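Local atomic coordinates of tryptase inhibitor (PDB entry 2UUY), a protein that probably inhibits serine endopeptidases, tryptase among them as its name implies, through a small disulfide-rich domain of probable Kunitz type. Residues B[2-5]-B[6-9]. Sequence-based numbering, arbitrary orientation.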
loop_
_atom_site.group_PDB
_atom_site.type_symbol
_atom_site.label_atom_id
_atom_site.label_comp_id
_atom_site.label_asym_id
_atom_site.label_seq_id
_atom_site.Cartn_x
_atom_site.Cartn_y
_atom_site.Cartn_z
ATOM N N THR B 2 -21.946 5.670 -18.204
ATOM C CA THR B 2 -22.750 5.923 -16.989
ATOM C C THR B 2 -23.403 4.619 -16.490
ATOM O O THR B 2 -24.041 3.891 -17.230
ATOM C CB THR B 2 -23.794 7.097 -17.113
ATOM O OG1 THR B 2 -25.140 6.633 -16.902
ATOM C CG2 THR B 2 -23.696 7.842 -18.452
ATOM N N VAL B 3 -23.148 4.325 -15.229
ATOM C CA VAL B 3 -23.713 3.164 -14.569
ATOM C C VAL B 3 -24.972 3.609 -13.800
ATOM O O VAL B 3 -24.892 4.524 -12.981
ATOM C CB VAL B 3 -22.680 2.570 -13.614
ATOM C CG1 VAL B 3 -23.213 1.329 -12.990
ATOM C CG2 VAL B 3 -21.370 2.247 -14.378
ATOM N N PRO B 4 -26.133 2.964 -14.033
ATOM C CA PRO B 4 -27.328 3.479 -13.316
ATOM C C PRO B 4 -27.286 3.166 -11.825
ATOM O O PRO B 4 -26.666 2.216 -11.388
ATOM C CB PRO B 4 -28.503 2.788 -13.995
ATOM C CG PRO B 4 -27.926 1.587 -14.512
ATOM C CD PRO B 4 -26.493 1.856 -14.919
ATOM N N ILE B 5 -27.960 3.991 -11.045
ATOM C CA ILE B 5 -28.111 3.761 -9.644
ATOM C C ILE B 5 -28.749 2.378 -9.491
ATOM O O ILE B 5 -29.718 2.038 -10.175
ATOM C CB ILE B 5 -28.980 4.874 -9.002
ATOM C CG1 ILE B 5 -28.232 6.196 -9.058
ATOM C CG2 ILE B 5 -29.325 4.527 -7.586
ATOM C CD1 ILE B 5 -29.113 7.378 -8.697
ATOM N N GLY B 6 -28.214 1.612 -8.557
ATOM C CA GLY B 6 -28.713 0.289 -8.265
ATOM C C GLY B 6 -27.984 -0.826 -8.964
ATOM O O GLY B 6 -28.156 -1.965 -8.564
ATOM N N TRP B 7 -27.199 -0.517 -9.983
ATOM C CA TRP B 7 -26.447 -1.539 -10.711
ATOM C C TRP B 7 -25.421 -2.189 -9.824
ATOM O O TRP B 7 -24.832 -1.502 -8.975
ATOM C CB TRP B 7 -25.753 -0.896 -11.906
ATOM C CG TRP B 7 -25.302 -1.860 -12.973
ATOM C CD1 TRP B 7 -24.055 -2.414 -13.143
ATOM C CD2 TRP B 7 -26.103 -2.344 -14.059
ATOM N NE1 TRP B 7 -24.059 -3.203 -14.259
ATOM C CE2 TRP B 7 -25.299 -3.168 -14.835
ATOM C CE3 TRP B 7 -27.446 -2.163 -14.429
ATOM C CZ2 TRP B 7 -25.780 -3.831 -15.950
ATOM C CZ3 TRP B 7 -27.907 -2.797 -15.558
ATOM C CH2 TRP B 7 -27.083 -3.632 -16.299
ATOM N N SER B 8 -25.169 -3.468 -10.013
ATOM C CA SER B 8 -24.165 -4.214 -9.272
ATOM C C SER B 8 -22.803 -3.915 -9.859
ATOM O O SER B 8 -22.529 -4.301 -10.983
ATOM C CB SER B 8 -24.415 -5.714 -9.402
ATOM O OG SER B 8 -23.472 -6.439 -8.634
ATOM N N GLU B 9 -21.980 -3.229 -9.111
ATOM C CA GLU B 9 -20.625 -2.890 -9.537
ATOM C C GLU B 9 -19.649 -3.897 -8.950
ATOM O O GLU B 9 -20.002 -4.733 -8.126
ATOM C CB GLU B 9 -20.312 -1.464 -9.120
ATOM C CG GLU B 9 -21.202 -0.505 -9.861
ATOM C CD GLU B 9 -20.898 0.932 -9.520
ATOM O OE1 GLU B 9 -21.663 1.528 -8.735
ATOM O OE2 GLU B 9 -19.899 1.470 -10.005
#
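Val3, just before a tight turn, and Trp7, the last residue of that turn, make the closest of the apolar side-chain contacts here, with Val3 CG1 lying 3.5 Å from Trp7 CB and touching CG and CD1 at the root of the indole as well. The two side chains run roughly at right angles. A chi1 of -177° swings CG1 away from the Val3 nitrogen and across to Trp7. Pro4 meets the other ring of the indole: its CG is 3.8 Å from Trp7 CE3, and CD follows a little farther off, the approach being oblique. The aliphatic part of Glu9 adds a looser contact, its CG 4.1 Å from Val3 CG1, while its carboxylate turns to the hydroxyl of Tyr32, which bonds OE2. The chain reverses in a type II beta turn from Pro4 to Trp7, part of the loop that precedes the two-stranded antiparallel hairpin, consistent with a Kunitz/TAP-like domain; Val3 and Trp7 both touch Met25 of strand 19-25, and Val3 also meets Lys30 and Tyr32 of strand 28-34. Ile5 and Gly6 occupy the turn corners; at the phi of 96° of Gly6, the third residue, any side chain would be jammed against Ile5 O. Among polar interactions, Trp7 N donates to Pro4 O at 3.1 Å, nearly straight at 162°, the nitrogen sitting above the carbonyl plane; the bond closes the turn, with Trp7 CB 3.3 Å from Pro4 O.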